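Local coordinates for protein ATP-dependent helicase FUN30 (Saccharomyces cerevisiae S288c, PDB 5GN1) that uses ATP hydrolysis to remodel nucleosomes, supporting heterochromatin organization and DNA end resection at double-strand breaks, this chain being the C-terminal part of its ATPase domain, at residues 54-62 with 182-190; 66-76 with 98-107. All coordinates share one frame; numbering follows the deposited sequence.

Contact 1: 54-62 with 182-190; sequences QYCELNAIQ and MQSGKIDAL
E57 and G185 mark the closest backbone approach, CA to CA 5.3 Å, where the chain leaving strand 49-56 of the RecA-like parallel sheet passes the start of helix 185-200. The short axes of 54-56 and 185-190 run at 141°, nearer antiparallel than parallel. A straight CA-H...O contact joins G185 CA to E57 O at 3.3 Å; a CB on G185 would run into that oxygen. Two helix starts meet beside it. N59 and Q62 form a capping box, Q62 N donating to N59 OD1 at 2.8 Å, while S184 OG caps the other helix by accepting from K186 N and has L112 O as an outside partner. Q62 OE1 accepts twice, from N59 N at 3.0 Å and from G185 N at 2.7 Å, the donors arriving on opposite faces of the amide plane; Q62 NE2 bonds to A110 O, which fixes the amide's rotation. A leucine in place of Q62 would probably leave G185 N and N59 N without their shared acceptor and uncouple the two helix starts. Toward the strand the contact turns apolar: C56 SG, anti to its carbonyl carbon (chi1 -43°), lies 3.6 Å from A189 CB and 4.0 Å from K186 CG.

Contact 2: 66-76 with 98-107; sequences YDKEIQIVLEH and SSSKNLIMAL
With CG anti to its carbonyl carbon and an extended chi2, L107 places CD2 over the ring of Y66, whose own CG stands anti to the backbone nitrogen (chi1 -160°). The result is a CH-pi contact: CD2 lies 3.9 Å from the ring centroid and only 13° off the normal, hence over the face. The setting is an antiparallel helix pair with knobs-into-holes packing, the short axes of 66-76 and 100-107 being 9.7 Å apart at an angle of 161°. L107 is one knob, seated among Y66, E69, I70 and V73, and its CD2 also meets E69 CB at 3.6 Å. L103, one turn earlier, is the second, held by E69, I72, V73 and H76; its CD2 meets I72 CG2 at 3.6 Å, and its CB meets V73 CG2, the two side chains running in opposite senses. E69 serves both holes. Its carboxylate lies against A106, OE1 3.3 Å from CB. No hydrogen bond crosses between the helices; Y66 OH bonds instead to I315 N and H76 ND1 to E352, while helix 345-359 also touches I70 and L107 through I355. A capping box of S99 and N102 starts the second helix, S99 N donating to N102 OD1. Near that end the H76 ring lies obliquely to L103, with ND1 3.6 Å from CD1.

How the contacts relate
Helix 60-82 takes part in both contacts: its capped start belongs to contact 1 and its following turns to contact 2, and L58 CD1 touches Y66 CG at 4.2 Å where the two meet. They lie about 20 Å apart, centre to centre. Both are partly buried, but the centre of contact 1 lies about 13 Å from the chain centre, that of contact 2 about 17 Å. Contact 1 joins the edge strand of the sheet to a helix far along the sequence; contact 2 pairs two helices close in sequence. The chemistry follows: contact 1 combines backbone groups with side-chain amides, plus a small apolar patch, with 397 Å² buried, whereas contact 2 buries 548 Å² mainly through interlocking aliphatic and aromatic groups.

Contact 1: 54-62 with 182-190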
# COMPACT_ATOMS: atom_id res chain seq x y z
N GLN A 54 -15.41 1.36 5.77
CA GLN A 54 -15.95 1.17 4.43
C GLN A 54 -15.41 -0.13 3.89
O GLN A 54 -14.19 -0.28 3.73
CB GLN A 54 -15.59 2.33 3.50
CG GLN A 54 -16.03 2.11 2.06
CD GLN A 54 -17.53 1.92 1.90
OE1 GLN A 54 -18.30 2.86 2.11
NE2 GLN A 54 -17.95 0.71 1.51
N TYR A 55 -16.30 -1.08 3.61
CA TYR A 55 -15.85 -2.39 3.14
C TYR A 55 -15.63 -2.38 1.64
O TYR A 55 -16.33 -1.70 0.89
CB TYR A 55 -16.85 -3.48 3.56
CG TYR A 55 -16.73 -3.83 5.03
CD1 TYR A 55 -15.62 -4.51 5.51
CD2 TYR A 55 -17.73 -3.48 5.95
CE1 TYR A 55 -15.48 -4.82 6.85
CE2 TYR A 55 -17.61 -3.80 7.30
CZ TYR A 55 -16.48 -4.49 7.74
OH TYR A 55 -16.32 -4.83 9.07
N CYS A 56 -14.61 -3.13 1.21
CA CYS A 56 -14.19 -3.25 -0.18
C CYS A 56 -14.17 -4.73 -0.52
O CYS A 56 -14.04 -5.58 0.36
CB CYS A 56 -12.78 -2.62 -0.41
SG CYS A 56 -12.55 -1.03 0.43
N GLU A 57 -14.21 -5.05 -1.78
CA GLU A 57 -14.10 -6.42 -2.16
C GLU A 57 -12.82 -6.63 -2.94
O GLU A 57 -12.29 -5.74 -3.50
CB GLU A 57 -15.22 -6.78 -3.12
CG GLU A 57 -16.64 -6.90 -2.59
CD GLU A 57 -16.88 -8.06 -1.61
OE1 GLU A 57 -17.54 -7.83 -0.63
OE2 GLU A 57 -16.42 -9.17 -1.82
N LEU A 58 -12.36 -7.85 -2.94
CA LEU A 58 -11.28 -8.28 -3.82
C LEU A 58 -11.80 -8.37 -5.25
O LEU A 58 -12.72 -9.14 -5.53
CB LEU A 58 -10.74 -9.64 -3.38
CG LEU A 58 -10.07 -9.79 -2.00
CD1 LEU A 58 -9.98 -11.27 -1.60
CD2 LEU A 58 -8.67 -9.17 -2.04
N ASN A 59 -11.23 -7.60 -6.17
CA ASN A 59 -11.64 -7.80 -7.55
C ASN A 59 -11.07 -9.13 -8.07
O ASN A 59 -10.44 -9.91 -7.33
CB ASN A 59 -11.30 -6.57 -8.40
CG ASN A 59 -9.80 -6.45 -8.76
OD1 ASN A 59 -8.97 -7.31 -8.46
ND2 ASN A 59 -9.47 -5.35 -9.41
N ALA A 60 -11.32 -9.43 -9.34
CA ALA A 60 -10.94 -10.73 -9.89
C ALA A 60 -9.42 -10.93 -9.85
O ALA A 60 -8.94 -11.99 -9.43
CB ALA A 60 -11.45 -10.87 -11.32
N ILE A 61 -8.66 -9.92 -10.28
CA ILE A 61 -7.20 -10.00 -10.28
C ILE A 61 -6.68 -10.21 -8.87
O ILE A 61 -5.77 -11.02 -8.64
CB ILE A 61 -6.58 -8.74 -10.91
CG1 ILE A 61 -7.28 -8.36 -12.21
CG2 ILE A 61 -5.09 -8.95 -11.11
CD1 ILE A 61 -7.04 -6.90 -12.59
N GLN A 62 -7.24 -9.47 -7.89
CA GLN A 62 -6.82 -9.61 -6.50
C GLN A 62 -7.17 -10.99 -5.96
O GLN A 62 -6.38 -11.58 -5.21
CB GLN A 62 -7.47 -8.55 -5.62
CG GLN A 62 -7.09 -7.11 -5.92
CD GLN A 62 -7.95 -6.14 -5.12
OE1 GLN A 62 -9.01 -5.70 -5.58
NE2 GLN A 62 -7.53 -5.87 -3.89
N MET A 182 -5.96 1.75 -11.67
CA MET A 182 -7.34 1.88 -11.19
C MET A 182 -7.96 0.54 -10.79
O MET A 182 -8.99 0.55 -10.11
CB MET A 182 -8.24 2.54 -12.24
CG MET A 182 -7.70 3.82 -12.81
SD MET A 182 -7.48 5.05 -11.51
CE MET A 182 -9.18 5.51 -11.16
N GLN A 183 -7.37 -0.59 -11.20
CA GLN A 183 -8.03 -1.89 -11.05
C GLN A 183 -7.70 -2.51 -9.69
O GLN A 183 -6.84 -3.40 -9.56
CB GLN A 183 -7.65 -2.82 -12.19
CG GLN A 183 -8.15 -2.37 -13.54
CD GLN A 183 -7.70 -3.32 -14.63
OE1 GLN A 183 -8.05 -4.50 -14.62
NE2 GLN A 183 -6.92 -2.81 -15.57
N SER A 184 -8.43 -2.06 -8.68
CA SER A 184 -8.37 -2.62 -7.33
C SER A 184 -9.69 -2.30 -6.65
O SER A 184 -10.27 -1.25 -6.89
CB SER A 184 -7.20 -2.03 -6.53
OG SER A 184 -7.39 -2.22 -5.14
N GLY A 185 -10.15 -3.22 -5.79
CA GLY A 185 -11.37 -2.97 -5.05
C GLY A 185 -11.25 -1.80 -4.09
O GLY A 185 -12.23 -1.10 -3.82
N LYS A 186 -10.06 -1.57 -3.55
CA LYS A 186 -9.91 -0.41 -2.68
C LYS A 186 -9.92 0.89 -3.47
O LYS A 186 -10.32 1.93 -2.94
CB LYS A 186 -8.64 -0.51 -1.84
CG LYS A 186 -8.75 -1.48 -0.70
CD LYS A 186 -8.12 -0.92 0.55
CE LYS A 186 -8.25 -1.93 1.65
NZ LYS A 186 -7.49 -1.60 2.88
N ILE A 187 -9.49 0.86 -4.73
CA ILE A 187 -9.54 2.08 -5.54
C ILE A 187 -10.98 2.37 -5.94
O ILE A 187 -11.42 3.53 -5.92
CB ILE A 187 -8.62 1.98 -6.77
CG1 ILE A 187 -7.17 1.72 -6.32
CG2 ILE A 187 -8.70 3.26 -7.62
CD1 ILE A 187 -6.60 2.75 -5.34
N ASP A 188 -11.75 1.33 -6.28
CA ASP A 188 -13.18 1.49 -6.53
C ASP A 188 -13.85 2.19 -5.35
O ASP A 188 -14.59 3.17 -5.53
CB ASP A 188 -13.84 0.13 -6.78
CG ASP A 188 -13.48 -0.45 -8.15
OD1 ASP A 188 -13.17 0.32 -9.08
OD2 ASP A 188 -13.53 -1.70 -8.29
N ALA A 189 -13.59 1.71 -4.14
CA ALA A 189 -14.16 2.34 -2.96
C ALA A 189 -13.64 3.76 -2.78
O ALA A 189 -14.41 4.67 -2.44
CB ALA A 189 -13.86 1.50 -1.72
N LEU A 190 -12.34 3.98 -3.00
CA LEU A 190 -11.75 5.30 -2.78
C LEU A 190 -12.35 6.34 -3.73
O LEU A 190 -12.58 7.49 -3.35
CB LEU A 190 -10.24 5.23 -2.96
CG LEU A 190 -9.50 6.56 -2.89
CD1 LEU A 190 -9.49 7.07 -1.45
CD2 LEU A 190 -8.06 6.40 -3.41
O HOH W 1 -14.72 -2.30 -3.61
O HOH W 2 -11.36 -3.62 -10.23

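Contact 2: 66-76 with 98-107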
# COMPACT_ATOMS: atom_id res chain seq x y z
N TYR A 66 -4.57 -13.35 -4.16
CA TYR A 66 -4.81 -13.74 -2.77
C TYR A 66 -4.87 -15.27 -2.63
O TYR A 66 -4.27 -15.84 -1.70
CB TYR A 66 -6.10 -13.09 -2.27
CG TYR A 66 -6.22 -13.00 -0.76
CD1 TYR A 66 -6.73 -14.05 -0.03
CD2 TYR A 66 -5.84 -11.85 -0.08
CE1 TYR A 66 -6.83 -13.98 1.35
CE2 TYR A 66 -5.95 -11.76 1.28
CZ TYR A 66 -6.44 -12.83 2.00
OH TYR A 66 -6.54 -12.76 3.37
N ASP A 67 -5.59 -15.93 -3.53
CA ASP A 67 -5.74 -17.39 -3.46
C ASP A 67 -4.39 -18.09 -3.61
O ASP A 67 -4.13 -19.09 -2.93
CB ASP A 67 -6.71 -17.87 -4.53
CG ASP A 67 -8.18 -17.55 -4.22
OD1 ASP A 67 -8.51 -17.22 -3.06
OD2 ASP A 67 -9.00 -17.63 -5.16
N LYS A 68 -3.52 -17.59 -4.50
CA LYS A 68 -2.16 -18.13 -4.62
C LYS A 68 -1.42 -18.04 -3.30
O LYS A 68 -0.76 -18.99 -2.87
CB LYS A 68 -1.38 -17.38 -5.70
CG LYS A 68 -1.55 -17.89 -7.11
CD LYS A 68 -0.68 -17.09 -8.09
CE LYS A 68 -0.95 -15.59 -8.01
NZ LYS A 68 -0.44 -14.80 -9.18
N GLU A 69 -1.48 -16.87 -2.64
CA GLU A 69 -0.81 -16.72 -1.35
C GLU A 69 -1.40 -17.63 -0.29
O GLU A 69 -0.67 -18.17 0.56
CB GLU A 69 -0.89 -15.26 -0.88
CG GLU A 69 -0.05 -14.30 -1.69
CD GLU A 69 1.43 -14.65 -1.65
OE1 GLU A 69 1.92 -15.12 -0.60
OE2 GLU A 69 2.10 -14.46 -2.69
N ILE A 70 -2.73 -17.80 -0.31
CA ILE A 70 -3.36 -18.67 0.67
C ILE A 70 -2.94 -20.12 0.44
O ILE A 70 -2.80 -20.88 1.40
CB ILE A 70 -4.90 -18.51 0.63
CG1 ILE A 70 -5.32 -17.17 1.25
CG2 ILE A 70 -5.60 -19.66 1.36
CD1 ILE A 70 -5.23 -17.14 2.78
N GLN A 71 -2.69 -20.49 -0.79
CA GLN A 71 -2.22 -21.83 -1.10
C GLN A 71 -0.82 -22.02 -0.50
O GLN A 71 -0.56 -23.04 0.08
CB GLN A 71 -2.21 -22.09 -2.59
CG GLN A 71 -1.87 -23.53 -2.98
CD GLN A 71 -2.03 -23.84 -4.46
OE1 GLN A 71 -2.50 -23.00 -5.24
NE2 GLN A 71 -1.64 -25.05 -4.86
N ILE A 72 0.06 -21.03 -0.62
CA ILE A 72 1.38 -21.12 -0.01
C ILE A 72 1.24 -21.21 1.51
O ILE A 72 1.91 -22.02 2.16
CB ILE A 72 2.27 -19.94 -0.44
CG1 ILE A 72 2.39 -19.91 -1.96
CG2 ILE A 72 3.64 -20.07 0.16
CD1 ILE A 72 3.13 -18.68 -2.51
N VAL A 73 0.33 -20.41 2.08
CA VAL A 73 0.07 -20.47 3.52
C VAL A 73 -0.30 -21.88 3.94
O VAL A 73 0.14 -22.37 4.99
CB VAL A 73 -1.04 -19.47 3.90
CG1 VAL A 73 -1.44 -19.68 5.35
CG2 VAL A 73 -0.58 -18.03 3.69
N LEU A 74 -1.14 -22.55 3.15
CA LEU A 74 -1.52 -23.92 3.45
C LEU A 74 -0.32 -24.85 3.36
O LEU A 74 -0.08 -25.66 4.26
CB LEU A 74 -2.61 -24.38 2.48
CG LEU A 74 -3.93 -23.60 2.53
CD1 LEU A 74 -4.92 -24.13 1.47
CD2 LEU A 74 -4.53 -23.65 3.93
N GLU A 75 0.44 -24.77 2.26
CA GLU A 75 1.62 -25.61 2.10
C GLU A 75 2.64 -25.33 3.19
O GLU A 75 3.30 -26.26 3.68
CB GLU A 75 2.23 -25.40 0.72
CG GLU A 75 1.31 -25.84 -0.40
CD GLU A 75 1.72 -25.29 -1.74
OE1 GLU A 75 2.68 -24.49 -1.80
OE2 GLU A 75 1.08 -25.67 -2.74
N HIS A 76 2.79 -24.06 3.59
CA HIS A 76 3.72 -23.69 4.65
C HIS A 76 3.23 -24.21 6.00
O HIS A 76 4.01 -24.77 6.78
CB HIS A 76 3.91 -22.16 4.67
CG HIS A 76 4.73 -21.66 5.82
ND1 HIS A 76 4.18 -20.94 6.87
CD2 HIS A 76 6.06 -21.72 6.08
CE1 HIS A 76 5.12 -20.61 7.73
NE2 HIS A 76 6.28 -21.07 7.27
N SER A 98 9.97 -18.70 2.76
CA SER A 98 8.65 -18.33 3.26
C SER A 98 8.59 -18.41 4.77
O SER A 98 9.04 -19.39 5.37
CB SER A 98 7.55 -19.22 2.66
OG SER A 98 7.51 -19.11 1.25
N SER A 99 8.00 -17.39 5.39
CA SER A 99 7.78 -17.36 6.82
C SER A 99 6.38 -16.80 7.07
O SER A 99 5.75 -16.24 6.17
CB SER A 99 8.81 -16.49 7.55
OG SER A 99 8.67 -15.12 7.18
N SER A 100 5.91 -16.94 8.31
CA SER A 100 4.63 -16.34 8.65
C SER A 100 4.66 -14.83 8.42
O SER A 100 3.66 -14.25 7.99
CB SER A 100 4.28 -16.65 10.10
OG SER A 100 5.16 -15.98 10.99
N LYS A 101 5.81 -14.20 8.67
CA LYS A 101 5.91 -12.75 8.51
C LYS A 101 5.68 -12.32 7.07
O LYS A 101 4.83 -11.47 6.79
CB LYS A 101 7.29 -12.27 8.99
CG LYS A 101 7.57 -12.48 10.46
CD LYS A 101 9.03 -12.15 10.76
CE LYS A 101 9.20 -11.63 12.17
NZ LYS A 101 10.34 -10.67 12.27
N ASN A 102 6.43 -12.88 6.12
CA ASN A 102 6.28 -12.38 4.76
C ASN A 102 5.05 -12.94 4.05
O ASN A 102 4.64 -12.36 3.04
CB ASN A 102 7.55 -12.64 3.92
CG ASN A 102 7.95 -14.10 3.85
OD1 ASN A 102 7.18 -14.96 3.42
ND2 ASN A 102 9.20 -14.38 4.21
N LEU A 103 4.44 -14.01 4.56
CA LEU A 103 3.18 -14.47 3.98
C LEU A 103 2.02 -13.58 4.40
O LEU A 103 1.18 -13.22 3.57
CB LEU A 103 2.90 -15.93 4.38
CG LEU A 103 3.74 -17.02 3.73
CD1 LEU A 103 3.52 -18.34 4.46
CD2 LEU A 103 3.41 -17.14 2.26
N ILE A 104 1.95 -13.24 5.69
CA ILE A 104 1.01 -12.23 6.16
C ILE A 104 1.20 -10.91 5.41
O ILE A 104 0.23 -10.21 5.09
CB ILE A 104 1.16 -12.03 7.69
CG1 ILE A 104 0.71 -13.29 8.46
CG2 ILE A 104 0.42 -10.79 8.17
CD1 ILE A 104 -0.59 -13.85 8.04
N MET A 105 2.45 -10.55 5.14
CA MET A 105 2.71 -9.32 4.40
C MET A 105 2.14 -9.39 2.99
O MET A 105 1.52 -8.43 2.51
CB MET A 105 4.21 -9.03 4.35
CG MET A 105 4.53 -7.85 3.47
SD MET A 105 3.92 -6.34 4.24
CE MET A 105 5.39 -5.91 5.19
N ALA A 106 2.33 -10.53 2.32
CA ALA A 106 1.80 -10.70 0.98
C ALA A 106 0.27 -10.66 0.97
O ALA A 106 -0.32 -10.09 0.04
CB ALA A 106 2.31 -12.02 0.39
N LEU A 107 -0.38 -11.26 1.97
CA LEU A 107 -1.84 -11.19 2.03
C LEU A 107 -2.31 -9.75 2.22
O LEU A 107 -3.31 -9.33 1.63
CB LEU A 107 -2.39 -12.07 3.16
CG LEU A 107 -2.18 -13.59 3.06
CD1 LEU A 107 -2.62 -14.26 4.34
CD2 LEU A 107 -2.90 -14.19 1.86